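PDB 2WTB: fatty acid multifunctional protein (atmfp2) from Arabidopsis thaliana, which acts in peroxisomal fatty acid beta-oxidation during seed germination, combining long-chain enoyl-CoA hydratase and 3-hydroxyacyl-CoA dehydrogenase activities in one chain. Local coordinates for residues N29-S32 / F33-Y37; A186-P190 / A191-T195; K415-P418 / Q419-L423; S425-T429 / I430-K434. All blocks are in the same frame, centred on the assembly; numbering follows the deposited sequence.

The four contacts are local turns or caps, spread in two pairs over two catalytic regions. Interactions 1 and 2 belong to the enoyl-CoA hydratase/isomerase part, their centres about 24 Å apart and their nearest atoms about 11 Å apart. Interaction 1 is the one close to the predicted catalytic pair: the side chain of Leu31 lies about 6 Å from that of Glu119 and about 8 Å from that of Glu139. Interactions 3 and 4 sit in the NAD-binding part of the dehydrogenase, at the two ends of strand 422-425, with centres about 18 Å apart. Between the two pairs the nearest atoms are about 33 to 41 Å apart, so the pairs do not touch.

Interaction 1: N29-S32 / F33-Y37; sequences NSLS and FDVLY
Ser32 and Val35 meet where the loop 29-32 runs directly into helix 33-46: the chain bends at Leu31, the centre of an inverse gamma turn with a weak Ser32 N to Ser30 O bond of 3.0 Å, and then enters the first helical turn. Ser32 OG accepts from Val35 N at 3.2 Å, and the N-H···O angle of 178° makes this an almost straight bond. The torsion explains the reach: chi1 of 67° sets OG between the backbone N and the carbonyl carbon, which turns the oxygen toward the start of the helix. Ser32 is therefore the N-cap, giving a side-chain acceptor to an amide of the first turn, while its own carbonyl oxygen receives Leu36 N at 3.0 Å as the first regular helical bond. OG also lies against carbon, 3.4 Å from Val35 CG2.

Within the crotonase-type hydratase/isomerase region, this cap starts the helix that follows strand 18-24. The side chain of Leu31 lies about 6 Å from that of Glu119, the predicted nucleophile, so the cap probably borders the hydratase active site. Leu31 reaches the helix by one branch, its CD2 standing 4.1 Å from Val35 CG1, and the two side chains cross at about a right angle. Leu36 approaches differently, with CG 3.4 Å from Ser32 O. Leu23 of strand 18-24 is touched by both Leu31 and Val35, whereas Phe33 and Leu36 pack on Ile89 of helix 88-99. Ahead of the cap, Asn29 is tied by its amide group to Asn25 N and to the carbonyls of Ala60 and Arg63.

Interaction 2: A186-P190 / A191-T195; sequences AVVPP and AELVT
Pro189 O accepts from Glu192 N at 2.8 Å, with an N-H···O angle of 161°, and this bond closes a type I-like turn that carries the chain from strand 186-187 toward helix 193-205. The donor stands 45° out of the carbonyl plane of Pro189, off the lone pairs. One residue on, Leu193 N reaches Pro190 O in a weak bond of 3.5 Å. Glu192 also comes back over Pro189 with its side chain. CG stands anti to the carbonyl carbon (chi1 -59°), and beyond it the chain runs extended, bringing the carboxylate alongside the ring: OE1 lies 4.0 Å from Pro189 CD and OE2 4.1 Å from Pro189 CG. The two side chains cross obliquely.

Inward from this exposed corner, Val188 turns its CG2 branch to Leu193, meeting CA at 3.9 Å and CD1 at 4.1 Å. Val188 and Leu193 both rest on Ile128 of strand 126-129, the neighbour of edge strand 186-187, which places the turn against the sheet. The chemistry is thus divided: backbone bonds set the path of the turn, the Glu192 carboxylate lies loosely against the ring carbons of Pro189 with no polar bond between them, and the apolar pair beneath ties the start of the helix to the sheet.

Interaction 3: K415-P418 / Q419-L423; sequences KYCP and QHCIL
Pro418 and His420 lie obliquely against each other, the imidazole bringing CE1 to 3.3 Å and ND1 to 3.4 Å from Pro418 CB. The histidine ring is placed there by a chi1 of 68°, which sets CG between the backbone N and the carbonyl carbon and folds the ring back toward the proline. Its far nitrogen, NE2, is held by a hydrogen bond to Asp393 OD1, so the ring is positioned by the proline and by the aspartate together.

Two cysteines face each other on another side of the proline. Cys417 SG and Cys421 SG are 4.0 Å apart, too long for a disulfide, and Cys421 CB also packs at 3.9 Å from Pro418 CD. Both cysteines touch Val395 of strand 394-397. The frame is a type I beta turn from Pro418 to Cys421, closed by Cys421 N to Pro418 O at 3.2 Å, the donor 64° out of the carbonyl plane; it links helix 403-416 to strand 422-425 in a beta-alpha-beta unit of the Rossmann-type domain. The two cysteines are thus buried beside a partly exposed proline, while the Asp393 carboxylate would probably favour a proton on NE2 and, if anything, the protonated form of this exposed histidine.

Interaction 4: S425-T429 / I430-K434; sequences SNTST and IDLNK
Thr427 and Ile430 form the close-packed part of this loop. Thr427 OG1 accepts from Ile430 N at 3.2 Å, a bent bond with an N-H···O angle of 139°, and stands 3.3 Å from Ile430 CB, the two side chains crossing at about a right angle. With OG1 anti to the backbone N (chi1 -180°), CG2 falls between the backbone N and the carbonyl carbon and meets Leu432 CD1 at 3.5 Å. One threonine thus binds a backbone amide with its hydroxyl and packs a leucine with its methyl. The loop is gripped further by Glu401 OE1, on which Thr427 OG1, Ser428 N and Thr429 OG1 converge. Just before it, Ser425 OG accepts from Thr427 N at 3.0 Å in an ST turn.

The outer side packs more loosely across the contact. Ser428 and Thr429, both partly exposed, direct their CB atoms away from 430-434, and their side chains add little to it. Asp431, also partly exposed, caps its own helix rather than packing on 425-429: its OD1 accepts from Asn433 N at 2.8 Å, approached from above the carboxylate plane, and is shared with Asn492 ND2.

The loop leads from strand 422-425 of the dehydrogenase's Rossmann-type sheet into helix 432-435. Thr427 and Ile430 rest on Lys406 of helix 403-416 and on Ile435, and Ser425 touches Phe410 of helix 403-416 while pairing by its backbone with strand 445-450.

Interaction 1: N29-S32 / F33-Y37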
loop_
_atom_site.group_PDB
_atom_site.type_symbol
_atom_site.label_atom_id
_atom_site.label_comp_id
_atom_site.label_asym_id
_atom_site.label_seq_id
_atom_site.Cartn_x
_atom_site.Cartn_y
_atom_site.Cartn_z
ATOM N N ASN A 29 -17.150 11.556 -6.435
ATOM C CA ASN A 29 -18.177 12.261 -5.676
ATOM C C ASN A 29 -17.908 12.273 -4.172
ATOM O O ASN A 29 -18.804 12.000 -3.373
ATOM C CB ASN A 29 -19.557 11.664 -5.955
ATOM C CG ASN A 29 -19.979 11.823 -7.403
ATOM O OD1 ASN A 29 -19.868 12.903 -7.979
ATOM N ND2 ASN A 29 -20.470 10.743 -7.997
ATOM N N SER A 30 -16.675 12.591 -3.793
ATOM C CA SER A 30 -16.316 12.692 -2.385
ATOM C C SER A 30 -17.105 13.808 -1.712
ATOM O O SER A 30 -17.466 14.797 -2.348
ATOM C CB SER A 30 -14.815 12.935 -2.222
ATOM O OG SER A 30 -14.073 11.778 -2.565
ATOM N N LEU A 31 -17.370 13.643 -0.421
ATOM C CA LEU A 31 -18.155 14.614 0.328
ATOM C C LEU A 31 -17.308 15.784 0.815
ATOM O O LEU A 31 -16.876 15.811 1.967
ATOM C CB LEU A 31 -18.839 13.946 1.521
ATOM C CG LEU A 31 -19.855 12.846 1.220
ATOM C CD1 LEU A 31 -20.410 12.289 2.519
ATOM C CD2 LEU A 31 -20.977 13.368 0.331
ATOM N N SER A 32 -17.073 16.749 -0.064
ATOM C CA SER A 32 -16.414 17.982 0.338
ATOM C C SER A 32 -17.384 18.806 1.175
ATOM O O SER A 32 -18.583 18.528 1.199
ATOM C CB SER A 32 -15.989 18.782 -0.889
ATOM O OG SER A 32 -17.123 19.246 -1.598
ATOM N N PHE A 33 -16.868 19.820 1.861
ATOM C CA PHE A 33 -17.728 20.724 2.613
ATOM C C PHE A 33 -18.713 21.389 1.667
ATOM O O PHE A 33 -19.884 21.568 2.001
ATOM C CB PHE A 33 -16.902 21.780 3.348
ATOM C CG PHE A 33 -16.133 21.239 4.516
ATOM C CD1 PHE A 33 -16.797 20.713 5.613
ATOM C CD2 PHE A 33 -14.749 21.257 4.521
ATOM C CE1 PHE A 33 -16.094 20.210 6.691
ATOM C CE2 PHE A 33 -14.039 20.757 5.599
ATOM C CZ PHE A 33 -14.714 20.233 6.685
ATOM N N ASP A 34 -18.229 21.745 0.481
ATOM C CA ASP A 34 -19.063 22.368 -0.539
ATOM C C ASP A 34 -20.304 21.523 -0.789
ATOM O O ASP A 34 -21.432 21.996 -0.654
ATOM C CB ASP A 34 -18.283 22.538 -1.843
ATOM C CG ASP A 34 -16.980 23.289 -1.654
ATOM O OD1 ASP A 34 -16.538 23.960 -2.611
ATOM O OD2 ASP A 34 -16.395 23.213 -0.552
ATOM N N VAL A 35 -20.083 20.265 -1.155
ATOM C CA VAL A 35 -21.174 19.331 -1.379
ATOM C C VAL A 35 -22.099 19.301 -0.169
ATOM O O VAL A 35 -23.321 19.382 -0.303
ATOM C CB VAL A 35 -20.642 17.910 -1.664
ATOM C CG1 VAL A 35 -21.779 16.895 -1.658
ATOM C CG2 VAL A 35 -19.890 17.882 -2.988
ATOM N N LEU A 36 -21.504 19.203 1.017
ATOM C CA LEU A 36 -22.272 19.080 2.253
ATOM C C LEU A 36 -23.161 20.289 2.531
ATOM O O LEU A 36 -24.290 20.138 2.995
ATOM C CB LEU A 36 -21.341 18.820 3.439
ATOM C CG LEU A 36 -20.761 17.408 3.519
ATOM C CD1 LEU A 36 -19.613 17.345 4.512
ATOM C CD2 LEU A 36 -21.849 16.407 3.877
ATOM N N TYR A 37 -22.653 21.485 2.250
ATOM C CA TYR A 37 -23.417 22.705 2.500
ATOM C C TYR A 37 -24.501 22.916 1.449
ATOM O O TYR A 37 -25.549 23.495 1.733
ATOM C CB TYR A 37 -22.498 23.927 2.592
ATOM C CG TYR A 37 -21.510 23.845 3.734
ATOM C CD1 TYR A 37 -21.908 23.392 4.986
ATOM C CD2 TYR A 37 -20.185 24.225 3.565
ATOM C CE1 TYR A 37 -21.012 23.312 6.034
ATOM C CE2 TYR A 37 -19.282 24.149 4.610
ATOM C CZ TYR A 37 -19.702 23.692 5.843
ATOM O OH TYR A 37 -18.810 23.614 6.887
#

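Interaction 2: A186-P190 / A191-T195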
loop_
_atom_site.group_PDB
_atom_site.type_symbol
_atom_site.label_atom_id
_atom_site.label_comp_id
_atom_site.label_asym_id
_atom_site.label_seq_id
_atom_site.Cartn_x
_atom_site.Cartn_y
_atom_site.Cartn_z
ATOM N N ALA A 186 -32.428 -3.250 -0.517
ATOM C CA ALA A 186 -32.820 -3.869 -1.780
ATOM C C ALA A 186 -31.733 -3.739 -2.841
ATOM O O ALA A 186 -31.052 -2.717 -2.924
ATOM C CB ALA A 186 -34.128 -3.269 -2.283
ATOM N N VAL A 187 -31.578 -4.785 -3.648
ATOM C CA VAL A 187 -30.620 -4.772 -4.747
ATOM C C VAL A 187 -31.344 -4.833 -6.088
ATOM O O VAL A 187 -32.010 -5.818 -6.402
ATOM C CB VAL A 187 -29.629 -5.948 -4.660
ATOM C CG1 VAL A 187 -28.705 -5.948 -5.870
ATOM C CG2 VAL A 187 -28.825 -5.873 -3.375
ATOM N N VAL A 188 -31.216 -3.772 -6.875
ATOM C CA VAL A 188 -31.852 -3.709 -8.185
ATOM C C VAL A 188 -30.828 -3.301 -9.235
ATOM O O VAL A 188 -29.756 -2.799 -8.893
ATOM C CB VAL A 188 -33.017 -2.700 -8.194
ATOM C CG1 VAL A 188 -34.099 -3.134 -7.223
ATOM C CG2 VAL A 188 -32.514 -1.302 -7.854
ATOM N N PRO A 189 -31.153 -3.527 -10.520
ATOM C CA PRO A 189 -30.289 -3.118 -11.631
ATOM C C PRO A 189 -30.046 -1.613 -11.617
ATOM O O PRO A 189 -30.933 -0.856 -11.223
ATOM C CB PRO A 189 -31.108 -3.500 -12.867
ATOM C CG PRO A 189 -32.005 -4.588 -12.403
ATOM C CD PRO A 189 -32.348 -4.248 -10.988
ATOM N N PRO A 190 -28.857 -1.182 -12.056
ATOM C CA PRO A 190 -28.466 0.232 -12.027
ATOM C C PRO A 190 -29.522 1.136 -12.654
ATOM O O PRO A 190 -29.663 2.291 -12.253
ATOM C CB PRO A 190 -27.192 0.256 -12.875
ATOM C CG PRO A 190 -26.638 -1.122 -12.763
ATOM C CD PRO A 190 -27.822 -2.036 -12.668
ATOM N N ALA A 191 -30.258 0.605 -13.626
ATOM C CA ALA A 191 -31.231 1.394 -14.374
ATOM C C ALA A 191 -32.553 1.567 -13.628
ATOM O O ALA A 191 -33.400 2.361 -14.035
ATOM C CB ALA A 191 -31.470 0.772 -15.747
ATOM N N GLU A 192 -32.725 0.824 -12.540
ATOM C CA GLU A 192 -33.946 0.906 -11.746
ATOM C C GLU A 192 -33.672 1.545 -10.390
ATOM O O GLU A 192 -34.585 1.760 -9.597
ATOM C CB GLU A 192 -34.558 -0.482 -11.561
ATOM C CG GLU A 192 -34.910 -1.180 -12.868
ATOM C CD GLU A 192 -35.610 -2.508 -12.652
ATOM O OE1 GLU A 192 -36.049 -2.771 -11.512
ATOM O OE2 GLU A 192 -35.722 -3.289 -13.619
ATOM N N LEU A 193 -32.405 1.861 -10.149
ATOM C CA LEU A 193 -31.941 2.395 -8.871
ATOM C C LEU A 193 -32.798 3.545 -8.336
ATOM O O LEU A 193 -33.423 3.424 -7.282
ATOM C CB LEU A 193 -30.491 2.854 -9.008
ATOM C CG LEU A 193 -29.611 2.835 -7.766
ATOM C CD1 LEU A 193 -29.536 1.431 -7.196
ATOM C CD2 LEU A 193 -28.229 3.343 -8.127
ATOM N N VAL A 194 -32.819 4.656 -9.063
ATOM C CA VAL A 194 -33.536 5.851 -8.621
ATOM C C VAL A 194 -35.052 5.670 -8.614
ATOM O O VAL A 194 -35.740 6.172 -7.726
ATOM C CB VAL A 194 -33.158 7.077 -9.470
ATOM C CG1 VAL A 194 -34.093 8.239 -9.184
ATOM C CG2 VAL A 194 -31.715 7.466 -9.206
ATOM N N THR A 195 -35.568 4.948 -9.603
ATOM C CA THR A 195 -36.995 4.650 -9.664
ATOM C C THR A 195 -37.436 3.860 -8.437
ATOM O O THR A 195 -38.447 4.176 -7.808
ATOM C CB THR A 195 -37.353 3.848 -10.931
ATOM O OG1 THR A 195 -37.395 4.728 -12.058
ATOM C CG2 THR A 195 -38.706 3.183 -10.774
#

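Interaction 3: K415-P418 / Q419-L423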
loop_
_atom_site.group_PDB
_atom_site.type_symbol
_atom_site.label_atom_id
_atom_site.label_comp_id
_atom_site.label_asym_id
_atom_site.label_seq_id
_atom_site.Cartn_x
_atom_site.Cartn_y
_atom_site.Cartn_z
ATOM N N LYS A 415 17.858 -9.284 -32.216
ATOM C CA LYS A 415 17.824 -9.945 -33.515
ATOM C C LYS A 415 16.432 -10.462 -33.878
ATOM O O LYS A 415 15.905 -10.141 -34.944
ATOM C CB LYS A 415 18.835 -11.093 -33.559
ATOM C CG LYS A 415 18.902 -11.804 -34.902
ATOM C CD LYS A 415 19.825 -13.010 -34.855
ATOM C CE LYS A 415 21.257 -12.605 -34.545
ATOM N NZ LYS A 415 22.156 -13.789 -34.461
ATOM N N TYR A 416 15.841 -11.254 -32.987
ATOM C CA TYR A 416 14.580 -11.935 -33.279
ATOM C C TYR A 416 13.333 -11.125 -32.917
ATOM O O TYR A 416 12.217 -11.503 -33.277
ATOM C CB TYR A 416 14.533 -13.299 -32.581
ATOM C CG TYR A 416 15.657 -14.230 -32.977
ATOM C CD1 TYR A 416 15.571 -15.005 -34.126
ATOM C CD2 TYR A 416 16.804 -14.336 -32.200
ATOM C CE1 TYR A 416 16.596 -15.859 -34.492
ATOM C CE2 TYR A 416 17.833 -15.186 -32.558
ATOM C CZ TYR A 416 17.725 -15.945 -33.704
ATOM O OH TYR A 416 18.748 -16.792 -34.064
ATOM N N CYS A 417 13.520 -10.017 -32.208
ATOM C CA CYS A 417 12.391 -9.198 -31.771
ATOM C C CYS A 417 12.048 -8.095 -32.763
ATOM O O CYS A 417 12.876 -7.717 -33.593
ATOM C CB CYS A 417 12.671 -8.580 -30.398
ATOM S SG CYS A 417 12.478 -9.711 -29.011
ATOM N N PRO A 418 10.809 -7.586 -32.686
ATOM C CA PRO A 418 10.379 -6.408 -33.447
ATOM C C PRO A 418 11.142 -5.164 -32.994
ATOM O O PRO A 418 11.634 -5.128 -31.864
ATOM C CB PRO A 418 8.897 -6.277 -33.082
ATOM C CG PRO A 418 8.491 -7.640 -32.625
ATOM C CD PRO A 418 9.695 -8.208 -31.951
ATOM N N GLN A 419 11.229 -4.162 -33.862
ATOM C CA GLN A 419 12.033 -2.973 -33.589
ATOM C C GLN A 419 11.481 -2.120 -32.449
ATOM O O GLN A 419 12.196 -1.294 -31.881
ATOM C CB GLN A 419 12.171 -2.123 -34.856
ATOM C CG GLN A 419 12.508 -2.923 -36.104
ATOM C CD GLN A 419 13.717 -3.819 -35.916
ATOM O OE1 GLN A 419 14.506 -3.633 -34.989
ATOM N NE2 GLN A 419 13.871 -4.799 -36.802
ATOM N N HIS A 420 10.210 -2.324 -32.122
ATOM C CA HIS A 420 9.541 -1.535 -31.096
ATOM C C HIS A 420 9.550 -2.249 -29.749
ATOM O O HIS A 420 9.246 -1.654 -28.716
ATOM C CB HIS A 420 8.096 -1.269 -31.509
ATOM C CG HIS A 420 7.240 -2.497 -31.527
ATOM N ND1 HIS A 420 7.208 -3.368 -32.596
ATOM C CD2 HIS A 420 6.388 -3.004 -30.605
ATOM C CE1 HIS A 420 6.371 -4.355 -32.333
ATOM N NE2 HIS A 420 5.861 -4.158 -31.130
ATOM N N CYS A 421 9.897 -3.532 -29.771
ATOM C CA CYS A 421 9.825 -4.374 -28.579
ATOM C C CYS A 421 10.719 -3.872 -27.449
ATOM O O CYS A 421 11.881 -3.528 -27.669
ATOM C CB CYS A 421 10.191 -5.814 -28.933
ATOM S SG CYS A 421 10.004 -6.970 -27.577
ATOM N N ILE A 422 10.169 -3.836 -26.239
ATOM C CA ILE A 422 10.918 -3.386 -25.068
ATOM C C ILE A 422 11.881 -4.464 -24.579
ATOM O O ILE A 422 11.495 -5.619 -24.399
ATOM C CB ILE A 422 9.976 -2.972 -23.922
ATOM C CG1 ILE A 422 9.171 -1.735 -24.324
ATOM C CG2 ILE A 422 10.767 -2.705 -22.653
ATOM C CD1 ILE A 422 8.109 -1.346 -23.330
ATOM N N LEU A 423 13.138 -4.081 -24.376
ATOM C CA LEU A 423 14.168 -5.018 -23.942
ATOM C C LEU A 423 14.459 -4.864 -22.451
ATOM O O LEU A 423 15.485 -4.308 -22.058
ATOM C CB LEU A 423 15.446 -4.828 -24.765
ATOM C CG LEU A 423 15.510 -5.527 -26.128
ATOM C CD1 LEU A 423 14.137 -5.633 -26.779
ATOM C CD2 LEU A 423 16.496 -4.825 -27.056
#

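Interaction 4: S425-T429 / I430-K434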
loop_
_atom_site.group_PDB
_atom_site.type_symbol
_atom_site.label_atom_id
_atom_site.label_comp_id
_atom_site.label_asym_id
_atom_site.label_seq_id
_atom_site.Cartn_x
_atom_site.Cartn_y
_atom_site.Cartn_z
ATOM N N SER A 425 15.053 -6.056 -18.416
ATOM C CA SER A 425 15.779 -7.070 -17.659
ATOM C C SER A 425 15.431 -7.034 -16.176
ATOM O O SER A 425 15.255 -5.966 -15.591
ATOM C CB SER A 425 17.287 -6.902 -17.834
ATOM O OG SER A 425 17.990 -7.668 -16.874
ATOM N N ASN A 426 15.340 -8.218 -15.581
ATOM C CA ASN A 426 15.052 -8.361 -14.161
ATOM C C ASN A 426 16.346 -8.450 -13.349
ATOM O O ASN A 426 16.337 -8.819 -12.174
ATOM C CB ASN A 426 14.179 -9.599 -13.935
ATOM C CG ASN A 426 13.954 -9.904 -12.466
ATOM O OD1 ASN A 426 13.443 -9.073 -11.715
ATOM N ND2 ASN A 426 14.332 -11.107 -12.049
ATOM N N THR A 427 17.459 -8.099 -13.986
ATOM C CA THR A 427 18.765 -8.148 -13.338
ATOM C C THR A 427 18.756 -7.404 -12.008
ATOM O O THR A 427 17.983 -6.465 -11.815
ATOM C CB THR A 427 19.865 -7.555 -14.237
ATOM O OG1 THR A 427 21.130 -7.626 -13.563
ATOM C CG2 THR A 427 19.550 -6.105 -14.573
ATOM N N SER A 428 19.625 -7.824 -11.096
ATOM C CA SER A 428 19.653 -7.253 -9.757
ATOM C C SER A 428 21.046 -6.771 -9.366
ATOM O O SER A 428 21.192 -5.870 -8.537
ATOM C CB SER A 428 19.150 -8.278 -8.739
ATOM O OG SER A 428 19.006 -7.696 -7.457
ATOM N N THR A 429 22.068 -7.371 -9.967
ATOM C CA THR A 429 23.446 -7.090 -9.581
ATOM C C THR A 429 24.316 -6.672 -10.761
ATOM O O THR A 429 25.512 -6.434 -10.601
ATOM C CB THR A 429 24.094 -8.318 -8.918
ATOM O OG1 THR A 429 24.179 -9.385 -9.870
ATOM C CG2 THR A 429 23.271 -8.774 -7.724
ATOM N N ILE A 430 23.717 -6.583 -11.943
ATOM C CA ILE A 430 24.482 -6.278 -13.145
ATOM C C ILE A 430 24.070 -4.951 -13.779
ATOM O O ILE A 430 22.883 -4.657 -13.922
ATOM C CB ILE A 430 24.379 -7.414 -14.183
ATOM C CG1 ILE A 430 24.872 -8.729 -13.573
ATOM C CG2 ILE A 430 25.175 -7.074 -15.433
ATOM C CD1 ILE A 430 24.869 -9.895 -14.535
ATOM N N ASP A 431 25.070 -4.155 -14.146
ATOM C CA ASP A 431 24.861 -2.866 -14.795
ATOM C C ASP A 431 24.106 -3.019 -16.116
ATOM O O ASP A 431 24.581 -3.679 -17.042
ATOM C CB ASP A 431 26.214 -2.185 -15.025
ATOM C CG ASP A 431 26.110 -0.930 -15.874
ATOM O OD1 ASP A 431 24.987 -0.419 -16.069
ATOM O OD2 ASP A 431 27.162 -0.451 -16.345
ATOM N N LEU A 432 22.933 -2.399 -16.197
ATOM C CA LEU A 432 22.096 -2.472 -17.391
ATOM C C LEU A 432 22.837 -2.060 -18.668
ATOM O O LEU A 432 22.565 -2.585 -19.749
ATOM C CB LEU A 432 20.832 -1.624 -17.216
ATOM C CG LEU A 432 19.658 -2.243 -16.455
ATOM C CD1 LEU A 432 20.077 -2.679 -15.069
ATOM C CD2 LEU A 432 18.518 -1.255 -16.365
ATOM N N ASN A 433 23.770 -1.123 -18.541
ATOM C CA ASN A 433 24.522 -0.644 -19.701
ATOM C C ASN A 433 25.458 -1.686 -20.305
ATOM O O ASN A 433 25.768 -1.633 -21.496
ATOM C CB ASN A 433 25.295 0.631 -19.359
ATOM C CG ASN A 433 24.406 1.855 -19.336
ATOM O OD1 ASN A 433 24.496 2.689 -18.436
ATOM N ND2 ASN A 433 23.529 1.962 -20.327
ATOM N N LYS A 434 25.904 -2.632 -19.485
ATOM C CA LYS A 434 26.803 -3.677 -19.959
ATOM C C LYS A 434 26.038 -4.829 -20.603
ATOM O O LYS A 434 26.574 -5.547 -21.448
ATOM C CB LYS A 434 27.691 -4.186 -18.820
ATOM C CG LYS A 434 28.766 -3.200 -18.402
ATOM C CD LYS A 434 29.587 -3.730 -17.243
ATOM C CE LYS A 434 30.580 -2.688 -16.753
ATOM N NZ LYS A 434 31.337 -3.165 -15.562
#